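Local coordinates for acidocalcisomal pyrophosphatase (Trypanosoma brucei brucei, PDB 5C5V), which probably hydrolyses inorganic diphosphate to phosphate with the help of magnesium ions, at residues A240-V246 and K258-H264; I132-V136 and R151-I155. All blocks are in the same frame, centred on the assembly; numbering follows the deposited sequence.

In the fold
Both contacts reach the same mixed sheet, with centres about 11 Å apart. Interaction 1 pairs the two strands of a beta hairpin. Interaction 2 lays the loop 132-136 along strand 152-156, the neighbour of strand 238-251. They meet where Val241 N probably hydrogen-bonds Tyr152 O at 2.8 Å, and Val243 CG2 packs on Tyr152 CD2 at 3.6 Å. The far end of interaction 1 reaches the active site: the side chain of Lys258 lies about 4 Å, nearest atoms, from a bound magnesium ion and from imidodiphosphoric acid. Interaction 2 is more remote: the nearest atoms of its Ile155 side chain and a magnesium ion are about 10 Å apart. It lies beside a second subunit instead.

Interaction 1. Residues A240-V246 and K258-H264; sequences AVKVLGV and KVVCISH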
ATOM      1  N   ALA A 240     -15.546  -1.658   9.559  1.00 53.33           N
ATOM      2  CA  ALA A 240     -15.787  -2.785   8.684  1.00 53.72           C
ATOM      3  C   ALA A 240     -14.525  -3.607   8.518  1.00 53.29           C
ATOM      4  O   ALA A 240     -13.447  -3.069   8.236  1.00 52.85           O
ATOM      5  CB  ALA A 240     -16.300  -2.299   7.329  1.00 54.40           C
ATOM      6  N   VAL A 241     -14.646  -4.913   8.715  1.00 53.37           N
ATOM      7  CA  VAL A 241     -13.485  -5.780   8.589  1.00 52.81           C
ATOM      8  C   VAL A 241     -13.770  -6.967   7.695  1.00 53.33           C
ATOM      9  O   VAL A 241     -14.923  -7.320   7.432  1.00 54.06           O
ATOM     10  CB  VAL A 241     -12.987  -6.315   9.957  1.00 52.31           C
ATOM     11  CG1 VAL A 241     -12.688  -5.174  10.911  1.00 52.04           C
ATOM     12  CG2 VAL A 241     -13.976  -7.310  10.549  1.00 52.60           C
ATOM     13  N   LYS A 242     -12.688  -7.567   7.229  1.00 55.22           N
ATOM     14  CA  LYS A 242     -12.708  -8.770   6.417  1.00 55.48           C
ATOM     15  C   LYS A 242     -12.170  -9.933   7.233  1.00 54.69           C
ATOM     16  O   LYS A 242     -11.078  -9.856   7.773  1.00 54.06           O
ATOM     17  CB  LYS A 242     -11.871  -8.573   5.152  1.00 55.72           C
ATOM     18  CG  LYS A 242     -11.704  -9.830   4.335  1.00 56.31           C
ATOM     19  CD  LYS A 242     -11.363  -9.513   2.893  1.00 57.09           C
ATOM     20  CE  LYS A 242      -9.879  -9.515   2.651  1.00 56.65           C
ATOM     21  NZ  LYS A 242      -9.623  -9.387   1.177  1.00 58.03           N
ATOM     22  N   VAL A 243     -12.940 -11.005   7.318  1.00 53.29           N
ATOM     23  CA  VAL A 243     -12.558 -12.182   8.085  1.00 52.68           C
ATOM     24  C   VAL A 243     -11.588 -13.071   7.299  1.00 52.74           C
ATOM     25  O   VAL A 243     -11.839 -13.379   6.135  1.00 53.49           O
ATOM     26  CB  VAL A 243     -13.809 -12.991   8.474  1.00 53.51           C
ATOM     27  CG1 VAL A 243     -13.446 -14.425   8.842  1.00 53.24           C
ATOM     28  CG2 VAL A 243     -14.575 -12.281   9.585  1.00 53.35           C
ATOM     29  N   LEU A 244     -10.488 -13.478   7.937  1.00 53.72           N
ATOM     30  CA  LEU A 244      -9.443 -14.262   7.278  1.00 53.41           C
ATOM     31  C   LEU A 244      -9.362 -15.690   7.804  1.00 53.38           C
ATOM     32  O   LEU A 244      -9.007 -16.601   7.073  1.00 53.55           O
ATOM     33  CB  LEU A 244      -8.075 -13.586   7.436  1.00 52.77           C
ATOM     34  CG  LEU A 244      -7.989 -12.193   6.830  1.00 52.91           C
ATOM     35  CD1 LEU A 244      -6.683 -11.542   7.208  1.00 52.21           C
ATOM     36  CD2 LEU A 244      -8.163 -12.259   5.310  1.00 53.63           C
ATOM     37  N   GLY A 245      -9.662 -15.890   9.078  1.00 51.70           N
ATOM     38  CA  GLY A 245      -9.517 -17.211   9.656  1.00 51.52           C
ATOM     39  C   GLY A 245      -9.851 -17.199  11.125  1.00 51.71           C
ATOM     40  O   GLY A 245     -10.242 -16.168  11.662  1.00 51.84           O
ATOM     41  N   VAL A 246      -9.691 -18.332  11.795  1.00 51.32           N
ATOM     42  CA  VAL A 246     -10.065 -18.374  13.202  1.00 51.54           C
ATOM     43  C   VAL A 246      -9.246 -19.387  13.989  1.00 51.46           C
ATOM     44  O   VAL A 246      -8.904 -20.456  13.489  1.00 51.64           O
ATOM     45  CB  VAL A 246     -11.592 -18.687  13.368  1.00 51.91           C
ATOM     46  CG1 VAL A 246     -11.932 -20.029  12.764  1.00 52.26           C
ATOM     47  CG2 VAL A 246     -11.986 -18.659  14.822  1.00 52.35           C
ATOM     48  N   LYS A 258     -11.140 -17.323  18.386  1.00 51.92           N
ATOM     49  CA  LYS A 258     -10.499 -16.036  18.142  1.00 51.57           C
ATOM     50  C   LYS A 258     -10.404 -15.812  16.649  1.00 51.01           C
ATOM     51  O   LYS A 258      -9.560 -16.410  15.976  1.00 50.37           O
ATOM     52  CB  LYS A 258      -9.116 -15.987  18.794  1.00 51.49           C
ATOM     53  CG  LYS A 258      -9.139 -16.052  20.318  1.00 52.36           C
ATOM     54  CD  LYS A 258      -9.555 -14.727  20.928  1.00 52.93           C
ATOM     55  CE  LYS A 258      -9.564 -14.803  22.445  1.00 53.95           C
ATOM     56  NZ  LYS A 258     -10.650 -15.685  22.943  1.00 54.30           N
ATOM     57  N   VAL A 259     -11.289 -14.972  16.125  1.00 50.99           N
ATOM     58  CA  VAL A 259     -11.321 -14.725  14.693  1.00 50.59           C
ATOM     59  C   VAL A 259     -10.230 -13.736  14.301  1.00 50.10           C
ATOM     60  O   VAL A 259     -10.078 -12.683  14.925  1.00 50.23           O
ATOM     61  CB  VAL A 259     -12.699 -14.197  14.227  1.00 51.25           C
ATOM     62  CG1 VAL A 259     -12.660 -13.834  12.743  1.00 50.98           C
ATOM     63  CG2 VAL A 259     -13.786 -15.227  14.491  1.00 51.77           C
ATOM     64  N   VAL A 260      -9.468 -14.093  13.271  1.00 50.58           N
ATOM     65  CA  VAL A 260      -8.455 -13.209  12.719  1.00 50.08           C
ATOM     66  C   VAL A 260      -9.093 -12.440  11.585  1.00 50.36           C
ATOM     67  O   VAL A 260      -9.668 -13.035  10.670  1.00 50.50           O
ATOM     68  CB  VAL A 260      -7.209 -13.983  12.186  1.00 49.86           C
ATOM     69  CG1 VAL A 260      -6.204 -13.004  11.562  1.00 49.29           C
ATOM     70  CG2 VAL A 260      -6.540 -14.785  13.299  1.00 49.71           C
ATOM     71  N   CYS A 261      -9.004 -11.117  11.640  1.00 50.70           N
ATOM     72  CA  CYS A 261      -9.630 -10.299  10.608  1.00 51.03           C
ATOM     73  C   CYS A 261      -8.778  -9.087  10.324  1.00 50.81           C
ATOM     74  O   CYS A 261      -7.842  -8.785  11.073  1.00 50.46           O
ATOM     75  CB  CYS A 261     -11.041  -9.870  11.035  1.00 51.50           C
ATOM     76  SG  CYS A 261     -11.050  -8.800  12.499  1.00 51.76           S
ATOM     77  N   ILE A 262      -9.099  -8.382   9.249  1.00 52.93           N
ATOM     78  CA  ILE A 262      -8.378  -7.153   8.953  1.00 52.79           C
ATOM     79  C   ILE A 262      -9.304  -6.075   8.420  1.00 53.32           C
ATOM     80  O   ILE A 262     -10.198  -6.342   7.623  1.00 53.76           O
ATOM     81  CB  ILE A 262      -7.235  -7.376   7.939  1.00 52.68           C
ATOM     82  CG1 ILE A 262      -6.439  -6.079   7.762  1.00 52.43           C
ATOM     83  CG2 ILE A 262      -7.767  -7.885   6.606  1.00 53.11           C
ATOM     84  CD1 ILE A 262      -5.178  -6.253   6.971  1.00 52.42           C
ATOM     85  N   SER A 263      -9.064  -4.854   8.881  1.00 54.10           N
ATOM     86  CA  SER A 263      -9.823  -3.689   8.469  1.00 54.62           C
ATOM     87  C   SER A 263      -9.873  -3.508   6.958  1.00 54.97           C
ATOM     88  O   SER A 263      -8.851  -3.564   6.277  1.00 55.10           O
ATOM     89  CB  SER A 263      -9.223  -2.433   9.107  1.00 54.35           C
ATOM     90  OG  SER A 263      -9.739  -1.271   8.478  1.00 55.04           O
ATOM     91  N   HIS A 264     -11.060  -3.258   6.436  1.00 54.25           N
ATOM     92  CA  HIS A 264     -11.217  -2.983   5.020  1.00 55.19           C
ATOM     93  C   HIS A 264     -10.545  -1.668   4.638  1.00 55.26           C
ATOM     94  O   HIS A 264     -10.469  -1.340   3.468  1.00 56.07           O
ATOM     95  CB  HIS A 264     -12.703  -2.943   4.643  1.00 56.18           C
ATOM     96  CG  HIS A 264     -13.276  -4.281   4.295  1.00 56.81           C
ATOM     97  ND1 HIS A 264     -13.092  -4.875   3.064  1.00 57.52           N
ATOM     98  CD2 HIS A 264     -14.024  -5.147   5.020  1.00 56.67           C
ATOM     99  CE1 HIS A 264     -13.710  -6.043   3.042  1.00 57.83           C
ATOM    100  NE2 HIS A 264     -14.282  -6.233   4.218  1.00 57.38           N
TER
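Val260 O accepts two backbone N-H groups, from Leu244 N at 2.9 Å and from Gly245 N at 3.3 Å. This is a classic beta bulge in the antiparallel hairpin of strands 238-251 and 254-263. The Leu244 donor lies in the carbonyl plane; the Gly245 donor is tilted 17° from it. In return Val260 N binds Gly245 O at 2.7 Å, from above the carbonyl plane. Beyond the bulge, Lys242 and Ile262 exchange two backbone bonds, and His264 N closes the pairing on Ala240 O.

The His264 ring turns its edge to the Ala240-Val241 peptide. His264 CD2 comes 3.2 Å from Val241 C. His264 NE2, hydrogen-bonded to Asn150 O, lies 3.5 Å from Lys242 CB. On the opposite side of the sheet from Lys242, Cys261 has SG between its backbone N and carbonyl carbon (chi1 64°), which brings Cys261 SG to 3.8 Å from Val241 CG2. Val243 and Val259 cross there at about a right angle.

At the active-site end, Lys258 NZ bonds Asp224, a magnesium ligand, and Asp256 O. Helix 316-336 packs on Val243 and Val246, while strand 152-156 flanks Val241 and strand 224-227 pairs with the Val259 backbone.

Interaction 2. Residues I132-V136 and R151-I155; sequences IPLYV and RYNFI
Tyr135 and Tyr152 lie side by side and point the same way. Their ring planes meet at 45°, with centroids 5.3 Å apart. Tyr135 CE1 and Tyr152 CE1 are the closest atoms, 3.5 Å apart. One water joins the two hydroxyls, 3.0 Å from Tyr135 OH and 2.6 Å from Tyr152 OH. Both rings have CG anti to the carbonyl carbon (chi1 -62° and -65°), which sends them out from the paired backbones in the same direction. Leu134 runs alongside Tyr152, and Leu134 CD1 meets the edge of that ring at Tyr152 CD1. Leu134 CG sits above one face of the Tyr135 ring, offset toward the rim.

Asn153 points the other way, into the loop. Asn153 ND2 gives a hydrogen bond to Pro133 O at 2.9 Å, and that oxygen lies near the amide plane. This bond fixes the rotation of the amide. The Ile132 side chain crosses that of Asn153 at about a right angle, with CG2 near ND2. Val136 CG2 approaches from the OD1 end.

Val136 also packs against the aliphatic part of Arg151. Val136 CB touches Arg151 CG and Val136 CG1 touches Arg151 CD, both at 3.5 Å. Ile132 CD1 and Ile155 CD1 make a looser apolar contact.

Two backbone bonds, Asn153 N to Leu134 O and Val136 N to Arg151 O, hold the loop in a single bridge at Tyr135 and Tyr152. The irregular loop thus carries the pairing of the sheet on to a segment that is not itself a strand.

Val140, Asp138 and Thr142 of the second subunit pack on Pro133, Val136 and Asn153. Helix 316-336 packs on Leu134, Tyr135 and Tyr152, and its His327 meets the Tyr135 ring edge-to-face. Strand 152-156 has strand 238-251 as a neighbour in the sheet.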
ATOM      1  N   ILE A 132     -26.004  -3.167  16.554  1.00 53.97           N
ATOM      2  CA  ILE A 132     -25.074  -2.991  15.441  1.00 52.83           C
ATOM      3  C   ILE A 132     -25.102  -4.225  14.552  1.00 52.48           C
ATOM      4  O   ILE A 132     -24.905  -5.334  15.038  1.00 52.58           O
ATOM      5  CB  ILE A 132     -23.637  -2.737  15.921  1.00 52.05           C
ATOM      6  CG1 ILE A 132     -23.572  -1.439  16.728  1.00 52.71           C
ATOM      7  CG2 ILE A 132     -22.694  -2.654  14.734  1.00 51.32           C
ATOM      8  CD1 ILE A 132     -22.211  -1.179  17.344  1.00 52.18           C
ATOM      9  N   PRO A 133     -25.381  -4.041  13.249  1.00 53.73           N
ATOM     10  CA  PRO A 133     -25.476  -5.200  12.353  1.00 53.82           C
ATOM     11  C   PRO A 133     -24.151  -5.952  12.296  1.00 52.94           C
ATOM     12  O   PRO A 133     -23.101  -5.328  12.210  1.00 52.27           O
ATOM     13  CB  PRO A 133     -25.820  -4.582  10.985  1.00 54.03           C
ATOM     14  CG  PRO A 133     -26.257  -3.193  11.267  1.00 54.29           C
ATOM     15  CD  PRO A 133     -25.550  -2.769  12.524  1.00 53.74           C
ATOM     16  N   LEU A 134     -24.212  -7.273  12.372  1.00 54.39           N
ATOM     17  CA  LEU A 134     -23.045  -8.116  12.213  1.00 53.59           C
ATOM     18  C   LEU A 134     -22.540  -8.013  10.773  1.00 53.59           C
ATOM     19  O   LEU A 134     -21.356  -7.780  10.535  1.00 52.73           O
ATOM     20  CB  LEU A 134     -23.383  -9.568  12.569  1.00 53.85           C
ATOM     21  CG  LEU A 134     -22.337 -10.637  12.252  1.00 53.34           C
ATOM     22  CD1 LEU A 134     -21.004 -10.317  12.927  1.00 52.02           C
ATOM     23  CD2 LEU A 134     -22.864 -11.997  12.692  1.00 53.71           C
ATOM     24  N   TYR A 135     -23.466  -8.173   9.825  1.00 55.12           N
ATOM     25  CA  TYR A 135     -23.169  -8.097   8.397  1.00 55.46           C
ATOM     26  C   TYR A 135     -23.349  -6.680   7.872  1.00 55.69           C
ATOM     27  O   TYR A 135     -24.388  -6.056   8.113  1.00 56.11           O
ATOM     28  CB  TYR A 135     -24.078  -9.037   7.611  1.00 56.54           C
ATOM     29  CG  TYR A 135     -23.891 -10.482   7.972  1.00 56.66           C
ATOM     30  CD1 TYR A 135     -22.909 -11.249   7.351  1.00 56.17           C
ATOM     31  CD2 TYR A 135     -24.686 -11.084   8.941  1.00 56.73           C
ATOM     32  CE1 TYR A 135     -22.720 -12.572   7.687  1.00 56.06           C
ATOM     33  CE2 TYR A 135     -24.504 -12.408   9.286  1.00 56.68           C
ATOM     34  CZ  TYR A 135     -23.515 -13.145   8.650  1.00 56.40           C
ATOM     35  OH  TYR A 135     -23.315 -14.460   8.979  1.00 56.37           O
ATOM     36  N   VAL A 136     -22.354  -6.180   7.142  1.00 57.55           N
ATOM     37  CA  VAL A 136     -22.473  -4.884   6.483  1.00 57.75           C
ATOM     38  C   VAL A 136     -23.103  -5.089   5.114  1.00 59.12           C
ATOM     39  O   VAL A 136     -22.465  -5.599   4.192  1.00 59.81           O
ATOM     40  CB  VAL A 136     -21.102  -4.184   6.332  1.00 57.10           C
ATOM     41  CG1 VAL A 136     -21.274  -2.810   5.687  1.00 56.99           C
ATOM     42  CG2 VAL A 136     -20.406  -4.078   7.702  1.00 55.76           C
ATOM     43  N   ARG A 151     -17.846  -8.679   4.819  1.00 57.51           N
ATOM     44  CA  ARG A 151     -17.768  -7.354   5.389  1.00 56.90           C
ATOM     45  C   ARG A 151     -18.558  -7.388   6.688  1.00 56.85           C
ATOM     46  O   ARG A 151     -19.795  -7.430   6.683  1.00 57.72           O
ATOM     47  CB  ARG A 151     -18.306  -6.296   4.419  1.00 57.90           C
ATOM     48  CG  ARG A 151     -18.010  -4.859   4.852  1.00 57.44           C
ATOM     49  CD  ARG A 151     -18.463  -3.803   3.806  1.00 58.28           C
ATOM     50  NE  ARG A 151     -17.455  -3.636   2.760  1.00 59.31           N
ATOM     51  CZ  ARG A 151     -16.472  -2.719   2.756  1.00 58.38           C
ATOM     52  NH1 ARG A 151     -16.345  -1.827   3.742  1.00 56.88           N
ATOM     53  NH2 ARG A 151     -15.624  -2.687   1.730  1.00 58.39           N
ATOM     54  N   TYR A 152     -17.822  -7.414   7.793  1.00 53.58           N
ATOM     55  CA  TYR A 152     -18.378  -7.567   9.123  1.00 53.26           C
ATOM     56  C   TYR A 152     -18.119  -6.352   9.988  1.00 53.01           C
ATOM     57  O   TYR A 152     -17.077  -5.735   9.891  1.00 52.59           O
ATOM     58  CB  TYR A 152     -17.776  -8.799   9.801  1.00 52.77           C
ATOM     59  CG  TYR A 152     -18.129 -10.112   9.149  1.00 53.38           C
ATOM     60  CD1 TYR A 152     -19.227 -10.847   9.593  1.00 54.13           C
ATOM     61  CD2 TYR A 152     -17.381 -10.616   8.093  1.00 53.13           C
ATOM     62  CE1 TYR A 152     -19.564 -12.055   9.010  1.00 54.68           C
ATOM     63  CE2 TYR A 152     -17.704 -11.825   7.502  1.00 53.84           C
ATOM     64  CZ  TYR A 152     -18.804 -12.544   7.961  1.00 54.71           C
ATOM     65  OH  TYR A 152     -19.155 -13.749   7.388  1.00 55.06           O
ATOM     66  N   ASN A 153     -19.044  -6.019  10.869  1.00 52.46           N
ATOM     67  CA  ASN A 153     -18.761  -4.970  11.829  1.00 52.39           C
ATOM     68  C   ASN A 153     -17.986  -5.520  13.016  1.00 52.09           C
ATOM     69  O   ASN A 153     -18.348  -6.547  13.593  1.00 52.30           O
ATOM     70  CB  ASN A 153     -20.039  -4.288  12.292  1.00 53.03           C
ATOM     71  CG  ASN A 153     -20.424  -3.140  11.394  1.00 53.47           C
ATOM     72  OD1 ASN A 153     -19.557  -2.419  10.904  1.00 53.06           O
ATOM     73  ND2 ASN A 153     -21.717  -2.978  11.146  1.00 54.09           N
ATOM     74  N   PHE A 154     -16.907  -4.821  13.350  1.00 51.92           N
ATOM     75  CA  PHE A 154     -16.027  -5.191  14.443  1.00 51.58           C
ATOM     76  C   PHE A 154     -16.113  -4.106  15.493  1.00 52.05           C
ATOM     77  O   PHE A 154     -15.922  -2.925  15.195  1.00 52.06           O
ATOM     78  CB  PHE A 154     -14.583  -5.374  13.929  1.00 50.81           C
ATOM     79  CG  PHE A 154     -13.513  -5.400  15.014  1.00 50.75           C
ATOM     80  CD1 PHE A 154     -13.266  -6.550  15.745  1.00 50.86           C
ATOM     81  CD2 PHE A 154     -12.721  -4.289  15.258  1.00 50.73           C
ATOM     82  CE1 PHE A 154     -12.244  -6.586  16.726  1.00 51.02           C
ATOM     83  CE2 PHE A 154     -11.699  -4.317  16.233  1.00 50.64           C
ATOM     84  CZ  PHE A 154     -11.468  -5.462  16.968  1.00 50.70           C
ATOM     85  N   ILE A 155     -16.432  -4.496  16.715  1.00 49.82           N
ATOM     86  CA  ILE A 155     -16.427  -3.547  17.814  1.00 50.46           C
ATOM     87  C   ILE A 155     -15.114  -3.642  18.557  1.00 50.49           C
ATOM     88  O   ILE A 155     -14.818  -4.674  19.164  1.00 50.69           O
ATOM     89  CB  ILE A 155     -17.582  -3.797  18.791  1.00 51.80           C
ATOM     90  CG1 ILE A 155     -18.917  -3.757  18.041  1.00 51.95           C
ATOM     91  CG2 ILE A 155     -17.540  -2.781  19.932  1.00 52.76           C
ATOM     92  CD1 ILE A 155     -20.058  -4.385  18.804  1.00 53.11           C
TER
HETATM   93  O   HOH W   1     -20.539 -15.545   8.592  1.00 56.46           O